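Local structure of heat shock protein 16 (Schizosaccharomyces pombe, 3W1Z) at residues B[22-28]-B[102-107]; B[36-40]-B[51-55]; B[71-77]-B[97-103]. The protein is a small heat shock protein of 16-subunit assemblies that probably acts as a chaperone, binding unfolded proteins during stress. All coordinates share one frame; numbering follows the deposited sequence.

The chain begins with helix 11-23. Residues 22-28, its end and the turn that follows, meet residues 102-107 on strand 98-105, which closes the longest loop, interaction 1. Two smaller loops lie within it. Interaction 2 closes first, as the hairpin of strands 39-43 and 47-53. Interaction 3 closes later, pairing strand 70-77 with strand 98-105. These two follow each other in series and do not cross. Interactions 1 and 3 share Arg102 and Thr103. Interaction 1 ties the end of the N-terminal helix to the sheet that interaction 3 builds; interaction 2 belongs to the other sheet. Ile39 touches Ile104 between the two sheets, and Leu54, just after strand 47-53, touches Phe100.

Interaction 1. Residues B[22-28]-B[102-107]; sequences SYSPRLN and RTITIP
Tyr23 O accepts a hydrogen bond from Arg102 NH2 at 3.0 Å. The nitrogen sits almost straight out from the carbonyl, at a C=O...N angle of 176°. The oxygen also lies close to the plane of the guanidinium, at its edge. One face of the same guanidinium is covered by Pro25, whose CB stands over its centre, 3.9 Å from Arg102 CZ. The Arg102 chain leaves with CG anti to the backbone N (chi1 -177°) and then bends at chi2 (67°), which turns the guanidinium toward the turn after the helix. Its other terminal nitrogen, NH1, forms a salt bridge with Glu94 of the second subunit.

One residue earlier, Ser22 O takes a weak bond from Thr105 N at 3.4 Å. The hydroxyl of Ser22 is bound to Ser18 O inside the helix, and Pro107 CG lies 3.3 Å from Ser22 OG. The Tyr23 ring reaches from Ile104 to Pro107. Ile104 CB lies near the ring plane at one edge, 4.3 Å from Tyr23 CD2. Farther out, Pro107 crosses the tyrosine at about a right angle, with its CD 3.4 Å from Tyr23 OH. On the other flank, Asn28 points at the strand, and its CB rests 3.1 Å from Thr103 O.

Tyr23 is the last residue of helix 11-23, so a cation meets the helix at its C-terminal end. The positive charge of Arg102 would probably be favoured there by the C-terminal end of the helix and by the carboxylate of Glu94 of the second subunit.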
ATOM      1  N   SER B  22      -1.991 -15.814 -14.756  1.00 41.93           N
ATOM      2  CA  SER B  22      -2.671 -16.762 -15.625  1.00 41.16           C
ATOM      3  C   SER B  22      -4.169 -16.775 -15.360  1.00 43.94           C
ATOM      4  O   SER B  22      -4.969 -16.435 -16.232  1.00 43.80           O
ATOM      5  CB  SER B  22      -2.109 -18.172 -15.432  1.00 39.31           C
ATOM      6  OG  SER B  22      -0.764 -18.255 -15.871  1.00 44.49           O
ATOM      7  N   TYR B  23      -4.537 -17.176 -14.147  1.00 36.68           N
ATOM      8  CA  TYR B  23      -5.927 -17.492 -13.833  1.00 32.76           C
ATOM      9  C   TYR B  23      -6.797 -16.345 -13.311  1.00 37.08           C
ATOM     10  O   TYR B  23      -8.020 -16.480 -13.271  1.00 42.10           O
ATOM     11  CB  TYR B  23      -5.966 -18.651 -12.837  1.00 28.05           C
ATOM     12  CG  TYR B  23      -5.108 -19.824 -13.247  1.00 37.71           C
ATOM     13  CD1 TYR B  23      -4.195 -20.382 -12.364  1.00 40.71           C
ATOM     14  CD2 TYR B  23      -5.214 -20.377 -14.517  1.00 39.41           C
ATOM     15  CE1 TYR B  23      -3.409 -21.455 -12.733  1.00 42.21           C
ATOM     16  CE2 TYR B  23      -4.433 -21.452 -14.895  1.00 32.26           C
ATOM     17  CZ  TYR B  23      -3.533 -21.987 -13.999  1.00 34.34           C
ATOM     18  OH  TYR B  23      -2.752 -23.058 -14.369  1.00 42.90           O
ATOM     19  N   SER B  24      -6.199 -15.223 -12.921  1.00 43.12           N
ATOM     20  CA  SER B  24      -6.992 -14.141 -12.333  1.00 41.44           C
ATOM     21  C   SER B  24      -7.839 -13.428 -13.384  1.00 33.67           C
ATOM     22  O   SER B  24      -7.316 -12.947 -14.389  1.00 40.83           O
ATOM     23  CB  SER B  24      -6.119 -13.145 -11.559  1.00 38.54           C
ATOM     24  OG  SER B  24      -5.192 -12.496 -12.409  1.00 44.57           O
ATOM     25  N   PRO B  25      -9.158 -13.359 -13.143  1.00 47.07           N
ATOM     26  CA  PRO B  25     -10.147 -12.863 -14.106  1.00 49.06           C
ATOM     27  C   PRO B  25      -9.937 -11.396 -14.465  1.00 55.47           C
ATOM     28  O   PRO B  25     -10.174 -11.001 -15.606  1.00 61.81           O
ATOM     29  CB  PRO B  25     -11.474 -13.037 -13.360  1.00 43.08           C
ATOM     30  CG  PRO B  25     -11.105 -12.993 -11.921  1.00 43.89           C
ATOM     31  CD  PRO B  25      -9.769 -13.668 -11.839  1.00 45.39           C
ATOM     32  N   ARG B  26      -9.493 -10.606 -13.496  1.00 57.21           N
ATOM     33  CA  ARG B  26      -9.264  -9.183 -13.711  1.00 59.36           C
ATOM     34  C   ARG B  26      -8.061  -8.926 -14.613  1.00 60.32           C
ATOM     35  O   ARG B  26      -7.956  -7.869 -15.234  1.00 69.92           O
ATOM     36  CB  ARG B  26      -9.076  -8.474 -12.369  1.00 59.82           C
ATOM     37  CG  ARG B  26      -8.580  -9.387 -11.258  1.00 65.53           C
ATOM     38  CD  ARG B  26      -9.613  -9.506 -10.148  1.00 75.36           C
ATOM     39  NE  ARG B  26      -9.616 -10.831  -9.535  1.00 81.74           N
ATOM     40  CZ  ARG B  26      -9.678 -11.053  -8.226  1.00 86.20           C
ATOM     41  NH1 ARG B  26      -9.736 -10.035  -7.378  1.00 84.07           N
ATOM     42  NH2 ARG B  26      -9.680 -12.296  -7.763  1.00 72.45           N
ATOM     43  N   LEU B  27      -7.155  -9.897 -14.684  1.00 59.04           N
ATOM     44  CA  LEU B  27      -5.908  -9.717 -15.420  1.00 56.01           C
ATOM     45  C   LEU B  27      -5.966 -10.263 -16.847  1.00 59.23           C
ATOM     46  O   LEU B  27      -4.981 -10.197 -17.583  1.00 72.62           O
ATOM     47  CB  LEU B  27      -4.744 -10.346 -14.649  1.00 55.06           C
ATOM     48  CG  LEU B  27      -3.360  -9.729 -14.845  1.00 43.67           C
ATOM     49  CD1 LEU B  27      -3.453  -8.220 -14.794  1.00 49.10           C
ATOM     50  CD2 LEU B  27      -2.411 -10.229 -13.774  1.00 46.40           C
ATOM     51  N   ASN B  28      -7.113 -10.811 -17.235  1.00 66.94           N
ATOM     52  CA  ASN B  28      -7.295 -11.283 -18.603  1.00 68.47           C
ATOM     53  C   ASN B  28      -8.565 -10.754 -19.258  1.00 74.77           C
ATOM     54  O   ASN B  28      -9.667 -11.124 -18.858  1.00 83.32           O
ATOM     55  CB  ASN B  28      -7.323 -12.813 -18.643  1.00 62.16           C
ATOM     56  CG  ASN B  28      -5.972 -13.435 -18.351  1.00 59.21           C
ATOM     57  OD1 ASN B  28      -5.584 -13.587 -17.194  1.00 57.30           O
ATOM     58  ND2 ASN B  28      -5.256 -13.813 -19.404  1.00 55.43           N
ATOM     59  N   ARG B 102     -14.689 -15.897 -20.330  1.00 35.66           N
ATOM     60  CA  ARG B 102     -13.602 -16.136 -19.396  1.00 35.44           C
ATOM     61  C   ARG B 102     -12.367 -16.587 -20.161  1.00 35.84           C
ATOM     62  O   ARG B 102     -12.384 -17.614 -20.840  1.00 29.86           O
ATOM     63  CB  ARG B 102     -13.999 -17.193 -18.363  1.00 36.48           C
ATOM     64  CG  ARG B 102     -12.949 -17.450 -17.287  1.00 34.70           C
ATOM     65  CD  ARG B 102     -12.769 -16.241 -16.378  1.00 30.03           C
ATOM     66  NE  ARG B 102     -11.734 -16.461 -15.371  1.00 31.11           N
ATOM     67  CZ  ARG B 102     -11.972 -16.834 -14.118  1.00 32.26           C
ATOM     68  NH1 ARG B 102     -13.217 -17.028 -13.704  1.00 31.03           N
ATOM     69  NH2 ARG B 102     -10.964 -17.009 -13.274  1.00 27.43           N
ATOM     70  N   THR B 103     -11.297 -15.809 -20.053  1.00 36.19           N
ATOM     71  CA  THR B 103     -10.043 -16.153 -20.704  1.00 36.28           C
ATOM     72  C   THR B 103      -8.966 -16.405 -19.662  1.00 34.38           C
ATOM     73  O   THR B 103      -8.751 -15.587 -18.770  1.00 39.33           O
ATOM     74  CB  THR B 103      -9.566 -15.034 -21.648  1.00 28.71           C
ATOM     75  OG1 THR B 103     -10.619 -14.682 -22.553  1.00 46.44           O
ATOM     76  CG2 THR B 103      -8.352 -15.492 -22.441  1.00 41.93           C
ATOM     77  N   ILE B 104      -8.300 -17.548 -19.763  1.00 32.34           N
ATOM     78  CA  ILE B 104      -7.152 -17.818 -18.909  1.00 38.62           C
ATOM     79  C   ILE B 104      -5.931 -18.173 -19.748  1.00 47.34           C
ATOM     80  O   ILE B 104      -6.031 -18.898 -20.737  1.00 46.36           O
ATOM     81  CB  ILE B 104      -7.428 -18.940 -17.881  1.00 34.60           C
ATOM     82  CG1 ILE B 104      -7.838 -20.237 -18.581  1.00 34.38           C
ATOM     83  CG2 ILE B 104      -8.497 -18.505 -16.889  1.00 37.99           C
ATOM     84  CD1 ILE B 104      -7.996 -21.414 -17.638  1.00 29.74           C
ATOM     85  N   THR B 105      -4.781 -17.638 -19.361  1.00 49.61           N
ATOM     86  CA  THR B 105      -3.534 -17.988 -20.019  1.00 52.70           C
ATOM     87  C   THR B 105      -2.993 -19.244 -19.357  1.00 52.13           C
ATOM     88  O   THR B 105      -2.706 -19.244 -18.167  1.00 52.43           O
ATOM     89  CB  THR B 105      -2.494 -16.862 -19.886  1.00 39.73           C
ATOM     90  OG1 THR B 105      -3.024 -15.648 -20.432  1.00 45.78           O
ATOM     91  CG2 THR B 105      -1.215 -17.230 -20.620  1.00 54.38           C
ATOM     92  N   ILE B 106      -2.862 -20.324 -20.117  1.00 54.45           N
ATOM     93  CA  ILE B 106      -2.363 -21.566 -19.542  1.00 55.91           C
ATOM     94  C   ILE B 106      -0.835 -21.616 -19.552  1.00 62.49           C
ATOM     95  O   ILE B 106      -0.207 -21.453 -20.598  1.00 52.36           O
ATOM     96  CB  ILE B 106      -2.985 -22.812 -20.212  1.00 54.68           C
ATOM     97  CG1 ILE B 106      -3.064 -22.633 -21.728  1.00 55.33           C
ATOM     98  CG2 ILE B 106      -4.375 -23.071 -19.655  1.00 59.93           C
ATOM     99  CD1 ILE B 106      -1.908 -23.248 -22.478  1.00 67.01           C
ATOM    100  N   PRO B 107      -0.232 -21.813 -18.371  1.00 61.64           N
ATOM    101  CA  PRO B 107       1.222 -21.800 -18.210  1.00 59.05           C
ATOM    102  C   PRO B 107       1.836 -23.177 -18.422  1.00 64.61           C
ATOM    103  O   PRO B 107       2.580 -23.655 -17.565  1.00 67.84           O
ATOM    104  CB  PRO B 107       1.405 -21.373 -16.746  1.00 62.17           C
ATOM    105  CG  PRO B 107       0.010 -21.433 -16.109  1.00 59.53           C
ATOM    106  CD  PRO B 107      -0.906 -22.085 -17.093  1.00 56.98           C
TER

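Interaction 2. Residues B[36-40]-B[51-55]; sequences SPSID and DVELP
Asp40 N and Asp51 N each lie in the plane of the carbonyl they donate to. Asp40 N donates to Asp51 O, and Asp51 N donates back to Asp40 O, each at 2.9 Å. The carboxylates are the other flat groups. Those of Asp40 and Asp51 project to one face of the sheet and stay apart, 5.7 Å between Asp40 OD2 and Asp51 OD2. A water donates to Asp51 OD2 and, weakly, to Asp40 OD2. The Glu53 carboxylate brings OE1 within 3.8 Å of Ser38 CB.

Such a cluster of acids would repel itself if left alone, but it is probably eased by two salt bridges to the second subunit. Arg81 of that subunit pairs with Asp51, and Arg95 of that subunit pairs with Glu53. Separately, the backbone N of the same Arg95 forms a hydrogen bond with Asp40 OD1. Within the chain, Asp51 OD1 bonds the hydroxyl of Thr125.

The opposite face carries the apolar Ile39 and Val52. They lie side by side as a non-hydrogen-bonded pair, with their CG2 atoms 3.7 Å apart. Ile39 CG2 lies anti to the carbonyl carbon, while CG1 stands between N and C (chi1 68°) and leads away from Val52. Just beyond the paired residues, Pro37 CB touches Val52 CG1 at 3.6 Å and Leu54 CD2 at 3.9 Å. Glu53 N gives Ser38 O a nearly straight bond of 3.0 Å. Beyond it, a water bridges Ser38 N and Glu53 O.

This is the open end of an antiparallel beta hairpin in the alpha-crystallin sandwich. Asp40 also pairs with a strand of the second subunit, consistent with the strand exchange that builds the dimer in many non-animal small heat shock proteins.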
ATOM      1  N   SER B  36     -18.414 -13.247 -15.312  1.00 38.08           N
ATOM      2  CA  SER B  36     -17.253 -14.127 -15.255  1.00 30.95           C
ATOM      3  C   SER B  36     -17.541 -15.380 -14.432  1.00 27.52           C
ATOM      4  O   SER B  36     -17.632 -15.317 -13.208  1.00 31.75           O
ATOM      5  CB  SER B  36     -16.044 -13.383 -14.680  1.00 23.91           C
ATOM      6  OG  SER B  36     -14.894 -14.210 -14.670  1.00 34.04           O
ATOM      7  N   PRO B  37     -17.681 -16.528 -15.112  1.00 30.00           N
ATOM      8  CA  PRO B  37     -17.972 -17.815 -14.470  1.00 24.39           C
ATOM      9  C   PRO B  37     -16.866 -18.282 -13.524  1.00 28.60           C
ATOM     10  O   PRO B  37     -15.687 -18.038 -13.779  1.00 32.79           O
ATOM     11  CB  PRO B  37     -18.103 -18.778 -15.659  1.00 30.78           C
ATOM     12  CG  PRO B  37     -17.418 -18.094 -16.798  1.00 32.35           C
ATOM     13  CD  PRO B  37     -17.651 -16.638 -16.580  1.00 33.85           C
ATOM     14  N   SER B  38     -17.256 -18.945 -12.438  1.00 26.39           N
ATOM     15  CA  SER B  38     -16.303 -19.461 -11.460  1.00 29.50           C
ATOM     16  C   SER B  38     -15.592 -20.699 -11.989  1.00 22.56           C
ATOM     17  O   SER B  38     -16.222 -21.591 -12.558  1.00 29.30           O
ATOM     18  CB  SER B  38     -17.008 -19.790 -10.143  1.00 21.69           C
ATOM     19  OG  SER B  38     -17.478 -18.615  -9.509  1.00 29.22           O
ATOM     20  N   ILE B  39     -14.277 -20.754 -11.800  1.00 26.88           N
ATOM     21  CA  ILE B  39     -13.491 -21.868 -12.320  1.00 27.93           C
ATOM     22  C   ILE B  39     -12.539 -22.495 -11.304  1.00 35.82           C
ATOM     23  O   ILE B  39     -12.067 -21.838 -10.375  1.00 31.69           O
ATOM     24  CB  ILE B  39     -12.669 -21.464 -13.569  1.00 26.84           C
ATOM     25  CG1 ILE B  39     -11.563 -20.477 -13.191  1.00 26.50           C
ATOM     26  CG2 ILE B  39     -13.570 -20.888 -14.653  1.00 25.26           C
ATOM     27  CD1 ILE B  39     -10.621 -20.160 -14.328  1.00 25.19           C
ATOM     28  N   ASP B  40     -12.272 -23.782 -11.498  1.00 37.01           N
ATOM     29  CA  ASP B  40     -11.229 -24.487 -10.766  1.00 38.67           C
ATOM     30  C   ASP B  40     -10.205 -24.997 -11.770  1.00 37.53           C
ATOM     31  O   ASP B  40     -10.565 -25.627 -12.762  1.00 35.55           O
ATOM     32  CB  ASP B  40     -11.814 -25.668  -9.990  1.00 39.40           C
ATOM     33  CG  ASP B  40     -12.379 -25.262  -8.644  1.00 41.84           C
ATOM     34  OD1 ASP B  40     -12.494 -24.047  -8.388  1.00 36.28           O
ATOM     35  OD2 ASP B  40     -12.717 -26.164  -7.847  1.00 42.35           O
ATOM     36  N   ASP B  51     -12.451 -26.596 -14.726  1.00 40.53           N
ATOM     37  CA  ASP B  51     -13.863 -26.794 -14.423  1.00 36.54           C
ATOM     38  C   ASP B  51     -14.581 -25.457 -14.293  1.00 28.97           C
ATOM     39  O   ASP B  51     -14.296 -24.676 -13.389  1.00 30.11           O
ATOM     40  CB  ASP B  51     -14.022 -27.610 -13.141  1.00 39.99           C
ATOM     41  CG  ASP B  51     -13.507 -29.028 -13.288  1.00 47.43           C
ATOM     42  OD1 ASP B  51     -13.930 -29.719 -14.240  1.00 43.09           O
ATOM     43  OD2 ASP B  51     -12.674 -29.448 -12.459  1.00 53.16           O
ATOM     44  N   VAL B  52     -15.514 -25.210 -15.207  1.00 30.68           N
ATOM     45  CA  VAL B  52     -16.225 -23.940 -15.284  1.00 31.95           C
ATOM     46  C   VAL B  52     -17.699 -24.137 -14.947  1.00 34.73           C
ATOM     47  O   VAL B  52     -18.351 -25.027 -15.489  1.00 29.33           O
ATOM     48  CB  VAL B  52     -16.118 -23.347 -16.702  1.00 24.99           C
ATOM     49  CG1 VAL B  52     -16.644 -21.922 -16.728  1.00 16.65           C
ATOM     50  CG2 VAL B  52     -14.678 -23.398 -17.188  1.00 33.15           C
ATOM     51  N   GLU B  53     -18.230 -23.297 -14.063  1.00 33.93           N
ATOM     52  CA  GLU B  53     -19.619 -23.435 -13.640  1.00 26.66           C
ATOM     53  C   GLU B  53     -20.562 -22.641 -14.537  1.00 25.16           C
ATOM     54  O   GLU B  53     -20.500 -21.412 -14.591  1.00 24.74           O
ATOM     55  CB  GLU B  53     -19.786 -23.001 -12.183  1.00 14.66           C
ATOM     56  CG  GLU B  53     -19.096 -23.915 -11.185  1.00 25.43           C
ATOM     57  CD  GLU B  53     -19.319 -23.485  -9.749  1.00 31.03           C
ATOM     58  OE1 GLU B  53     -19.752 -22.334  -9.529  1.00 29.02           O
ATOM     59  OE2 GLU B  53     -19.065 -24.302  -8.838  1.00 29.53           O
ATOM     60  N   LEU B  54     -21.435 -23.355 -15.240  1.00 24.70           N
ATOM     61  CA  LEU B  54     -22.389 -22.727 -16.149  1.00 26.46           C
ATOM     62  C   LEU B  54     -23.806 -23.270 -15.959  1.00 24.80           C
ATOM     63  O   LEU B  54     -24.351 -23.909 -16.860  1.00 23.50           O
ATOM     64  CB  LEU B  54     -21.948 -22.940 -17.600  1.00 24.42           C
ATOM     65  CG  LEU B  54     -20.593 -22.363 -18.015  1.00 26.40           C
ATOM     66  CD1 LEU B  54     -20.244 -22.777 -19.438  1.00 31.17           C
ATOM     67  CD2 LEU B  54     -20.596 -20.850 -17.879  1.00 22.60           C
ATOM     68  N   PRO B  55     -24.411 -23.021 -14.783  1.00 28.70           N
ATOM     69  CA  PRO B  55     -25.779 -23.498 -14.552  1.00 27.49           C
ATOM     70  C   PRO B  55     -26.802 -22.729 -15.385  1.00 21.12           C
ATOM     71  O   PRO B  55     -26.713 -21.507 -15.494  1.00 25.80           O
ATOM     72  CB  PRO B  55     -25.992 -23.229 -13.061  1.00 27.27           C
ATOM     73  CG  PRO B  55     -25.106 -22.075 -12.763  1.00 20.01           C
ATOM     74  CD  PRO B  55     -23.895 -22.250 -13.637  1.00 16.79           C
TER
HETATM   75  O   HOH W   1     -19.902 -19.288 -12.328  1.00 38.24           O
HETATM   76  O   HOH W   2     -13.639 -28.936  -9.699  1.00 47.74           O

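Interaction 3. Residues B[71-77]-B[97-103]; sequences LTISGEV and FGSFSRT
Phe100 crosses from its own strand to Gly75 on the neighbouring one, in the cross-strand arrangement known as aromatic rescue of glycine. The two strands run antiparallel in one sheet of the alpha-crystallin domain. From CB, the side chain places CG between the backbone N and the carbonyl carbon (chi1 66°), which lays the ring over the other strand. Phe100 CG lies 4.1 Å from Gly75 O. Along one side, Phe100 CD1 meets Val77 CG2 at 3.7 Å, and CE1 lies against Gly75 C and Glu76 N. Along the other, CD2 lies by Gly75 N, and Phe100 CE2 meets Ser74 C at 3.5 Å and Ile73 CG2 at 4.1 Å. At the tip, Phe100 CZ sits 3.5 Å from Gly75 CA.

The glycine CA stands over the ring face, 24° off its normal, as a CH-pi contact. The lack of a side chain at Gly75 lets the ring lie this close. With an alanine at Phe100, the backbone of Gly75 would probably lose its cover, and Ile73 and Val77 would lose an apolar neighbour. Leu54 also packs against the ring.

Backbone bonds join Ile73 to Arg102 and Gly75 to Phe100 in both directions. Phe100 N reaches Gly75 O from well above the carbonyl plane, 48° out of it. At the far end, Val77 CG1 touches Phe97 CD1 at 3.6 Å, and Val77 O lies at the edge of the Phe97 ring, in its plane. On the face opposite Phe100, Thr72 OG1 and Thr103 OG1 share a hydrogen bond of 3.2 Å.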
ATOM      1  N   LEU B  71      -6.806 -20.044 -23.277  1.00 36.47           N
ATOM      2  CA  LEU B  71      -8.087 -20.729 -23.389  1.00 38.17           C
ATOM      3  C   LEU B  71      -9.241 -19.781 -23.078  1.00 35.63           C
ATOM      4  O   LEU B  71      -9.230 -19.087 -22.058  1.00 39.12           O
ATOM      5  CB  LEU B  71      -8.134 -21.932 -22.447  1.00 35.40           C
ATOM      6  CG  LEU B  71      -9.380 -22.816 -22.532  1.00 38.93           C
ATOM      7  CD1 LEU B  71      -9.429 -23.550 -23.864  1.00 30.75           C
ATOM      8  CD2 LEU B  71      -9.431 -23.796 -21.367  1.00 32.15           C
ATOM      9  N   THR B  72     -10.234 -19.759 -23.961  1.00 35.36           N
ATOM     10  CA  THR B  72     -11.395 -18.893 -23.793  1.00 33.23           C
ATOM     11  C   THR B  72     -12.701 -19.681 -23.812  1.00 37.46           C
ATOM     12  O   THR B  72     -12.970 -20.451 -24.740  1.00 34.63           O
ATOM     13  CB  THR B  72     -11.452 -17.801 -24.879  1.00 33.47           C
ATOM     14  OG1 THR B  72     -10.312 -16.941 -24.757  1.00 45.54           O
ATOM     15  CG2 THR B  72     -12.720 -16.970 -24.739  1.00 39.12           C
ATOM     16  N   ILE B  73     -13.504 -19.483 -22.770  1.00 42.26           N
ATOM     17  CA  ILE B  73     -14.843 -20.048 -22.704  1.00 30.62           C
ATOM     18  C   ILE B  73     -15.843 -18.906 -22.747  1.00 30.74           C
ATOM     19  O   ILE B  73     -15.835 -18.042 -21.876  1.00 28.69           O
ATOM     20  CB  ILE B  73     -15.072 -20.828 -21.396  1.00 20.30           C
ATOM     21  CG1 ILE B  73     -14.007 -21.913 -21.211  1.00 27.52           C
ATOM     22  CG2 ILE B  73     -16.471 -21.422 -21.373  1.00 21.55           C
ATOM     23  CD1 ILE B  73     -12.841 -21.486 -20.339  1.00 28.99           C
ATOM     24  N   SER B  74     -16.707 -18.892 -23.755  1.00 28.90           N
ATOM     25  CA  SER B  74     -17.672 -17.804 -23.870  1.00 28.65           C
ATOM     26  C   SER B  74     -19.070 -18.301 -24.203  1.00 34.27           C
ATOM     27  O   SER B  74     -19.258 -19.463 -24.556  1.00 36.08           O
ATOM     28  CB  SER B  74     -17.208 -16.764 -24.893  1.00 30.38           C
ATOM     29  OG  SER B  74     -17.085 -17.332 -26.182  1.00 41.90           O
ATOM     30  N   GLY B  75     -20.053 -17.420 -24.075  1.00 29.92           N
ATOM     31  CA  GLY B  75     -21.429 -17.804 -24.314  1.00 33.36           C
ATOM     32  C   GLY B  75     -22.437 -16.836 -23.735  1.00 34.05           C
ATOM     33  O   GLY B  75     -22.149 -15.655 -23.543  1.00 33.07           O
ATOM     34  N   GLU B  76     -23.630 -17.347 -23.458  1.00 33.74           N
ATOM     35  CA  GLU B  76     -24.729 -16.515 -22.998  1.00 30.76           C
ATOM     36  C   GLU B  76     -25.524 -17.223 -21.907  1.00 38.39           C
ATOM     37  O   GLU B  76     -25.740 -18.434 -21.972  1.00 28.05           O
ATOM     38  CB  GLU B  76     -25.645 -16.192 -24.178  1.00 36.82           C
ATOM     39  CG  GLU B  76     -26.640 -15.075 -23.934  1.00 41.69           C
ATOM     40  CD  GLU B  76     -27.491 -14.793 -25.158  1.00 56.90           C
ATOM     41  OE1 GLU B  76     -27.945 -15.763 -25.801  1.00 58.23           O
ATOM     42  OE2 GLU B  76     -27.697 -13.605 -25.483  1.00 62.84           O
ATOM     43  N   VAL B  77     -25.949 -16.468 -20.900  1.00 42.97           N
ATOM     44  CA  VAL B  77     -26.897 -16.985 -19.925  1.00 38.88           C
ATOM     45  C   VAL B  77     -28.212 -16.241 -20.099  1.00 31.72           C
ATOM     46  O   VAL B  77     -28.327 -15.067 -19.752  1.00 36.42           O
ATOM     47  CB  VAL B  77     -26.396 -16.813 -18.482  1.00 34.07           C
ATOM     48  CG1 VAL B  77     -27.351 -17.490 -17.510  1.00 36.35           C
ATOM     49  CG2 VAL B  77     -24.997 -17.384 -18.335  1.00 30.55           C
ATOM     50  N   PHE B  97     -27.839 -12.711 -15.296  1.00 19.41           N
ATOM     51  CA  PHE B  97     -27.974 -13.130 -16.686  1.00 27.62           C
ATOM     52  C   PHE B  97     -27.232 -12.212 -17.650  1.00 35.62           C
ATOM     53  O   PHE B  97     -27.011 -11.034 -17.365  1.00 39.98           O
ATOM     54  CB  PHE B  97     -29.451 -13.211 -17.077  1.00 22.23           C
ATOM     55  CG  PHE B  97     -30.243 -14.179 -16.252  1.00 23.23           C
ATOM     56  CD1 PHE B  97     -30.197 -15.537 -16.522  1.00 24.75           C
ATOM     57  CD2 PHE B  97     -31.034 -13.735 -15.206  1.00 20.32           C
ATOM     58  CE1 PHE B  97     -30.925 -16.433 -15.767  1.00 25.95           C
ATOM     59  CE2 PHE B  97     -31.767 -14.627 -14.446  1.00 22.77           C
ATOM     60  CZ  PHE B  97     -31.711 -15.978 -14.727  1.00 20.02           C
ATOM     61  N   GLY B  98     -26.846 -12.765 -18.794  1.00 34.93           N
ATOM     62  CA  GLY B  98     -26.161 -12.001 -19.818  1.00 32.51           C
ATOM     63  C   GLY B  98     -25.174 -12.861 -20.578  1.00 36.27           C
ATOM     64  O   GLY B  98     -25.226 -14.089 -20.514  1.00 30.68           O
ATOM     65  N   SER B  99     -24.271 -12.211 -21.302  1.00 39.29           N
ATOM     66  CA  SER B  99     -23.203 -12.915 -21.994  1.00 32.96           C
ATOM     67  C   SER B  99     -22.021 -13.097 -21.052  1.00 32.30           C
ATOM     68  O   SER B  99     -21.717 -12.214 -20.251  1.00 38.03           O
ATOM     69  CB  SER B  99     -22.771 -12.137 -23.237  1.00 36.42           C
ATOM     70  OG  SER B  99     -22.424 -10.804 -22.904  1.00 51.42           O
ATOM     71  N   PHE B 100     -21.362 -14.247 -21.141  1.00 31.68           N
ATOM     72  CA  PHE B 100     -20.187 -14.504 -20.320  1.00 28.70           C
ATOM     73  C   PHE B 100     -18.959 -14.788 -21.175  1.00 36.46           C
ATOM     74  O   PHE B 100     -19.059 -15.399 -22.239  1.00 40.30           O
ATOM     75  CB  PHE B 100     -20.439 -15.661 -19.344  1.00 25.28           C
ATOM     76  CG  PHE B 100     -20.636 -16.997 -20.010  1.00 26.23           C
ATOM     77  CD1 PHE B 100     -21.906 -17.438 -20.344  1.00 27.73           C
ATOM     78  CD2 PHE B 100     -19.554 -17.821 -20.284  1.00 29.38           C
ATOM     79  CE1 PHE B 100     -22.093 -18.669 -20.948  1.00 31.37           C
ATOM     80  CE2 PHE B 100     -19.733 -19.049 -20.892  1.00 29.20           C
ATOM     81  CZ  PHE B 100     -21.003 -19.474 -21.224  1.00 37.92           C
ATOM     82  N   SER B 101     -17.805 -14.324 -20.710  1.00 31.88           N
ATOM     83  CA  SER B 101     -16.535 -14.685 -21.322  1.00 38.80           C
ATOM     84  C   SER B 101     -15.465 -14.823 -20.248  1.00 46.82           C
ATOM     85  O   SER B 101     -15.348 -13.978 -19.360  1.00 48.33           O
ATOM     86  CB  SER B 101     -16.116 -13.647 -22.365  1.00 36.57           C
ATOM     87  OG  SER B 101     -15.104 -14.157 -23.216  1.00 49.41           O
ATOM     88  N   ARG B 102     -14.689 -15.897 -20.330  1.00 35.66           N
ATOM     89  CA  ARG B 102     -13.602 -16.136 -19.396  1.00 35.44           C
ATOM     90  C   ARG B 102     -12.367 -16.587 -20.161  1.00 35.84           C
ATOM     91  O   ARG B 102     -12.384 -17.614 -20.840  1.00 29.86           O
ATOM     92  CB  ARG B 102     -13.999 -17.193 -18.363  1.00 36.48           C
ATOM     93  CG  ARG B 102     -12.949 -17.450 -17.287  1.00 34.70           C
ATOM     94  CD  ARG B 102     -12.769 -16.241 -16.378  1.00 30.03           C
ATOM     95  NE  ARG B 102     -11.734 -16.461 -15.371  1.00 31.11           N
ATOM     96  CZ  ARG B 102     -11.972 -16.834 -14.118  1.00 32.26           C
ATOM     97  NH1 ARG B 102     -13.217 -17.028 -13.704  1.00 31.03           N
ATOM     98  NH2 ARG B 102     -10.964 -17.009 -13.274  1.00 27.43           N
ATOM     99  N   THR B 103     -11.297 -15.809 -20.053  1.00 36.19           N
ATOM    100  CA  THR B 103     -10.043 -16.153 -20.704  1.00 36.28           C
ATOM    101  C   THR B 103      -8.966 -16.405 -19.662  1.00 34.38           C
ATOM    102  O   THR B 103      -8.751 -15.587 -18.770  1.00 39.33           O
ATOM    103  CB  THR B 103      -9.566 -15.034 -21.648  1.00 28.71           C
ATOM    104  OG1 THR B 103     -10.619 -14.682 -22.553  1.00 46.44           O
ATOM    105  CG2 THR B 103      -8.352 -15.492 -22.441  1.00 41.93           C
TER